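Local coordinates for protein peptidase, C14 family (Geobacter sulfurreducens PCA, PDB 3BIJ) that belongs to the caspase-like C14 peptidase family and is probably a cysteine-type endopeptidase, although its activity and substrate remain uncharacterised, at residues 20-25 against 82-87; 201-206 against 268-273. All blocks are in the same frame, centred on the assembly; numbering follows the deposited sequence.

Contact 1: 20-25 against 82-87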
loop_
_atom_site.group_PDB
_atom_site.type_symbol
_atom_site.label_atom_id
_atom_site.label_comp_id
_atom_site.label_asym_id
_atom_site.label_seq_id
_atom_site.Cartn_x
_atom_site.Cartn_y
_atom_site.Cartn_z
ATOM N N GLY A 20 -1.187 6.823 -34.869
ATOM C CA GLY A 20 -2.492 6.215 -34.681
ATOM C C GLY A 20 -3.415 6.926 -33.705
ATOM O O GLY A 20 -4.115 6.273 -32.936
ATOM N N GLY A 21 -3.415 8.256 -33.716
ATOM C CA GLY A 21 -4.296 8.991 -32.823
ATOM C C GLY A 21 -3.737 9.327 -31.456
ATOM O O GLY A 21 -4.413 9.943 -30.635
ATOM N N TRP A 22 -2.498 8.930 -31.206
ATOM C CA TRP A 22 -1.850 9.201 -29.928
ATOM C C TRP A 22 -1.088 10.516 -30.024
ATOM O O TRP A 22 -0.326 10.720 -30.969
ATOM C CB TRP A 22 -0.869 8.081 -29.611
ATOM C CG TRP A 22 -0.222 8.216 -28.276
ATOM C CD1 TRP A 22 -0.849 8.233 -27.071
ATOM C CD2 TRP A 22 1.180 8.236 -27.998
ATOM N NE1 TRP A 22 0.068 8.241 -26.055
ATOM C CE2 TRP A 22 1.325 8.242 -26.596
ATOM C CE3 TRP A 22 2.331 8.239 -28.795
ATOM C CZ2 TRP A 22 2.567 8.252 -25.976
ATOM C CZ3 TRP A 22 3.564 8.250 -28.176
ATOM C CH2 TRP A 22 3.672 8.252 -26.779
ATOM N N ALA A 23 -1.275 11.399 -29.052
ATOM C CA ALA A 23 -0.589 12.689 -29.064
ATOM C C ALA A 23 0.713 12.680 -28.250
ATOM O O ALA A 23 1.518 13.616 -28.336
ATOM C CB ALA A 23 -1.525 13.780 -28.541
ATOM N N GLY A 24 0.906 11.622 -27.465
ATOM C CA GLY A 24 2.098 11.506 -26.642
ATOM C C GLY A 24 2.349 12.748 -25.814
ATOM O O GLY A 24 3.477 13.224 -25.707
ATOM N N LYS A 25 1.288 13.282 -25.224
ATOM C CA LYS A 25 1.386 14.488 -24.410
ATOM C C LYS A 25 2.268 14.356 -23.171
ATOM O O LYS A 25 2.236 13.347 -22.457
ATOM C CB LYS A 25 -0.017 14.939 -23.994
ATOM C CG LYS A 25 -0.835 15.588 -25.121
ATOM C CD LYS A 25 -0.862 17.122 -25.014
ATOM C CE LYS A 25 0.563 17.705 -24.996
ATOM N NZ LYS A 25 0.647 19.197 -24.808
ATOM N N SER A 82 14.536 15.213 -24.743
ATOM C CA SER A 82 13.483 14.921 -23.799
ATOM C C SER A 82 12.245 14.657 -24.625
ATOM O O SER A 82 11.753 15.526 -25.347
ATOM C CB SER A 82 13.269 16.072 -22.817
ATOM O OG SER A 82 14.276 16.052 -21.826
ATOM N N GLY A 83 11.776 13.421 -24.542
ATOM C CA GLY A 83 10.597 13.016 -25.281
ATOM C C GLY A 83 10.320 11.566 -24.960
ATOM O O GLY A 83 10.918 11.009 -24.043
ATOM N N HIS A 84 9.418 10.957 -25.717
ATOM C CA HIS A 84 9.065 9.565 -25.510
ATOM C C HIS A 84 10.047 8.656 -26.211
ATOM O O HIS A 84 10.646 9.036 -27.216
ATOM C CB HIS A 84 7.677 9.260 -26.075
ATOM C CG HIS A 84 6.555 9.594 -25.148
ATOM N ND1 HIS A 84 5.714 10.666 -25.353
ATOM C CD2 HIS A 84 6.145 9.002 -24.002
ATOM C CE1 HIS A 84 4.832 10.721 -24.371
ATOM N NE2 HIS A 84 5.073 9.724 -23.538
ATOM N N GLY A 85 10.193 7.450 -25.676
ATOM C CA GLY A 85 11.069 6.472 -26.280
ATOM C C GLY A 85 10.145 5.486 -26.962
ATOM O O GLY A 85 9.184 5.026 -26.353
ATOM N N GLY A 86 10.407 5.159 -28.219
ATOM C CA GLY A 86 9.522 4.235 -28.904
ATOM C C GLY A 86 10.120 2.881 -29.211
ATOM O O GLY A 86 11.281 2.610 -28.923
ATOM N N GLN A 87 9.302 2.015 -29.790
ATOM C CA GLN A 87 9.744 0.688 -30.170
ATOM C C GLN A 87 8.987 0.317 -31.433
ATOM O O GLN A 87 7.780 0.546 -31.541
ATOM C CB GLN A 87 9.450 -0.327 -29.060
ATOM C CG GLN A 87 10.150 -0.010 -27.759
ATOM C CD GLN A 87 10.069 -1.134 -26.732
ATOM O OE1 GLN A 87 9.023 -1.776 -26.562
ATOM N NE2 GLN A 87 11.177 -1.360 -26.026
#
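Gly24 and His84 mark the closest backbone approach of loop 20-25 to the strand region 82-87, with CA atoms 7.3 Å apart; no hydrogen bond joins the segments, and the Trp22 indole and the carbonyl of Gly24 meet the His84 side chain. The imidazole is thus touched on its face and at its rim at once. Trp22 supplies the first contact. With CG anti to the backbone N (chi1 -176°), its indole reaches across from the direction opposite to His84, and CH2 comes to rest 3.4 Å above the His84 ring plane, over its centre. The pair is edge-to-face but well short of perpendicular: the planes meet at 55°, and the six-membered ring and the imidazole have centroids 4.7 Å apart. Gly24 supplies the second contact. Its carbonyl O lies in the imidazole plane, 3.1 Å from His84 CE1, while the angle to ND1 is too poor for a hydrogen bond. The CA of Gly24 also lies against an indole face, 3.3 Å above it toward the rim; its positive phi favours glycine, and a CB here would press on both His84 ND1 and Trp22 CZ3. Met167 and Pro168 of the same chain also touch the indole, and Phe219 of the second subunit meets it nearly at right angles. Putting an alanine at His84 would probably leave the CH2 corner of Trp22 without its aromatic partner and the indole freer to shift. His84 lies in a Ser-Gly-His-Gly sequence like the one that carries the dyad histidine in caspase-like peptidases, and is probably its counterpart. An aromatic corner on the face and a carbonyl in the plane are therefore contacts that restrict the tilt of what is probably an active-site imidazole.

Contact 2: 201-206 against 268-273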
loop_
_atom_site.group_PDB
_atom_site.type_symbol
_atom_site.label_atom_id
_atom_site.label_comp_id
_atom_site.label_asym_id
_atom_site.label_seq_id
_atom_site.Cartn_x
_atom_site.Cartn_y
_atom_site.Cartn_z
ATOM N N SER A 201 34.382 10.223 -29.788
ATOM C CA SER A 201 34.253 9.744 -28.408
ATOM C C SER A 201 32.844 10.012 -27.900
ATOM O O SER A 201 32.490 11.160 -27.634
ATOM C CB SER A 201 35.237 10.458 -27.474
ATOM O OG SER A 201 36.578 10.237 -27.851
ATOM N N ILE A 202 32.052 8.958 -27.743
ATOM C CA ILE A 202 30.682 9.113 -27.274
ATOM C C ILE A 202 30.543 8.939 -25.753
ATOM O O ILE A 202 31.109 8.021 -25.158
ATOM C CB ILE A 202 29.734 8.092 -27.951
ATOM C CG1 ILE A 202 30.047 7.963 -29.452
ATOM C CG2 ILE A 202 28.286 8.551 -27.779
ATOM C CD1 ILE A 202 29.711 9.197 -30.279
ATOM N N LEU A 203 29.799 9.846 -25.132
ATOM C CA LEU A 203 29.524 9.795 -23.704
ATOM C C LEU A 203 28.026 10.014 -23.651
ATOM O O LEU A 203 27.533 11.142 -23.779
ATOM C CB LEU A 203 30.258 10.898 -22.933
ATOM C CG LEU A 203 29.832 11.127 -21.474
ATOM C CD1 LEU A 203 29.721 9.819 -20.770
ATOM C CD2 LEU A 203 30.815 12.036 -20.757
ATOM N N LEU A 204 27.303 8.911 -23.492
ATOM C CA LEU A 204 25.851 8.917 -23.457
ATOM C C LEU A 204 25.349 8.797 -22.021
ATOM O O LEU A 204 25.612 7.799 -21.355
ATOM C CB LEU A 204 25.361 7.740 -24.288
ATOM C CG LEU A 204 24.170 7.914 -25.222
ATOM C CD1 LEU A 204 24.229 6.821 -26.279
ATOM C CD2 LEU A 204 22.859 7.884 -24.440
ATOM N N ILE A 205 24.641 9.820 -21.551
ATOM C CA ILE A 205 24.078 9.831 -20.204
ATOM C C ILE A 205 22.568 9.861 -20.358
ATOM O O ILE A 205 22.002 10.875 -20.771
ATOM C CB ILE A 205 24.523 11.077 -19.405
ATOM C CG1 ILE A 205 26.029 11.019 -19.120
ATOM C CG2 ILE A 205 23.754 11.170 -18.110
ATOM C CD1 ILE A 205 26.612 12.271 -18.466
ATOM N N SER A 206 21.916 8.743 -20.044
ATOM C CA SER A 206 20.463 8.649 -20.155
ATOM C C SER A 206 19.773 8.800 -18.800
ATOM O O SER A 206 20.396 8.644 -17.746
ATOM C CB SER A 206 20.076 7.313 -20.776
ATOM O OG SER A 206 20.578 6.242 -19.992
ATOM N N ALA A 268 40.614 12.002 -21.238
ATOM C CA ALA A 268 40.712 13.435 -20.974
ATOM C C ALA A 268 39.325 14.069 -21.020
ATOM O O ALA A 268 39.024 14.990 -20.261
ATOM C CB ALA A 268 41.629 14.105 -21.992
ATOM N N PHE A 269 38.488 13.557 -21.918
ATOM C CA PHE A 269 37.124 14.048 -22.094
ATOM C C PHE A 269 36.249 13.727 -20.872
ATOM O O PHE A 269 35.554 14.601 -20.348
ATOM C CB PHE A 269 36.530 13.447 -23.379
ATOM C CG PHE A 269 35.072 13.736 -23.578
ATOM C CD1 PHE A 269 34.550 14.991 -23.299
ATOM C CD2 PHE A 269 34.219 12.745 -24.063
ATOM C CE1 PHE A 269 33.196 15.258 -23.499
ATOM C CE2 PHE A 269 32.866 12.999 -24.269
ATOM C CZ PHE A 269 32.351 14.254 -23.986
ATOM N N LEU A 270 36.299 12.482 -20.412
ATOM C CA LEU A 270 35.513 12.079 -19.252
ATOM C C LEU A 270 36.035 12.735 -17.972
ATOM O O LEU A 270 35.365 12.729 -16.939
ATOM C CB LEU A 270 35.523 10.551 -19.122
ATOM C CG LEU A 270 34.373 9.783 -19.801
ATOM C CD1 LEU A 270 34.128 10.270 -21.222
ATOM C CD2 LEU A 270 34.718 8.305 -19.788
ATOM N N LYS A 271 37.224 13.326 -18.062
ATOM C CA LYS A 271 37.842 13.992 -16.924
ATOM C C LYS A 271 37.527 15.483 -16.885
ATOM O O LYS A 271 37.741 16.137 -15.866
ATOM C CB LYS A 271 39.359 13.789 -16.960
ATOM C CG LYS A 271 39.931 13.104 -15.718
ATOM C CD LYS A 271 39.380 11.692 -15.540
ATOM C CE LYS A 271 38.550 11.559 -14.257
ATOM N NZ LYS A 271 37.845 10.229 -14.159
ATOM N N GLN A 272 37.014 16.021 -17.990
ATOM C CA GLN A 272 36.676 17.443 -18.066
ATOM C C GLN A 272 35.459 17.785 -17.212
ATOM O O GLN A 272 34.832 16.909 -16.625
ATOM C CB GLN A 272 36.366 17.849 -19.510
ATOM C CG GLN A 272 37.430 17.516 -20.530
ATOM C CD GLN A 272 37.086 18.050 -21.912
ATOM O OE1 GLN A 272 36.017 17.771 -22.453
ATOM N NE2 GLN A 272 37.999 18.816 -22.492
ATOM N N ARG A 273 35.130 19.070 -17.156
ATOM C CA ARG A 273 33.967 19.530 -16.411
ATOM C C ARG A 273 32.744 19.234 -17.288
ATOM O O ARG A 273 32.767 19.464 -18.495
ATOM C CB ARG A 273 34.089 21.028 -16.115
ATOM C CG ARG A 273 33.300 21.433 -14.871
ATOM C CD ARG A 273 33.644 22.779 -14.222
ATOM N NE ARG A 273 32.783 23.797 -14.710
ATOM C CZ ARG A 273 31.864 24.605 -14.201
ATOM N NH1 ARG A 273 31.439 24.712 -12.946
ATOM N NH2 ARG A 273 31.347 25.368 -15.130
#
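Leu203 projects from strand 201-206 toward the short helix at 267-271 and meets two consecutive residues there, Phe269 and Leu270, each crossing it obliquely. Its CB comes to the phenyl ring 3.6 Å from Phe269 CE2 and 4.1 Å from Phe269 CZ. One branch of the leucine goes further: CG is anti to the backbone N (chi1 168°), which carries the branched end toward the helix, and with chi2 at 46° CD2 lies 3.8 Å from Leu270 CD1. Leu270 itself leaves its backbone at an angle to the strand, and only the end of its side chain bends in to make this contact. Phe269, by contrast, leaves its backbone toward the strand, and its CE2 also passes 3.9 Å from the carbonyl O of Ser201.

The phenyl group has other neighbours too. Tyr240 meets it edge-to-face, and Gln272 OE1, itself hydrogen-bonded to Arg127, lies in the ring plane at its edge. Ser201, whose CB lies 4.2 Å from Phe269 CD2, hydrogen-bonds through OG to the carbonyl O of Thr264.

Thus Phe269 and Leu270 of helix 267-271 pack against Leu203, joining that helix to the first half of strand 201-206. Such a sheet, with strand 201-206 parallel to 127-133 and antiparallel to 258-263, is typical of the caspase-like alpha/beta fold.

How the contacts relate
Contacts 1 and 2 exemplify how one sheet can hold a probable active-site loop at one place and a plain helix-on-strand contact at another. They come in series along the chain, contact 1 closing before contact 2 opens, and all four segments belong to one caspase-like domain. Their centres are 28 Å apart, on opposite sides of the chain's centre; the nearest atoms remain about 9 Å apart. Strand 127-133 links them, pairing in parallel with both 76-89 and 201-206. Contact 1 lies toward the C-terminal end of 76-89, the probable active-site end of the sheet, whereas contact 2 joins the first half of strand 201-206 to the C-terminal helix 267-271.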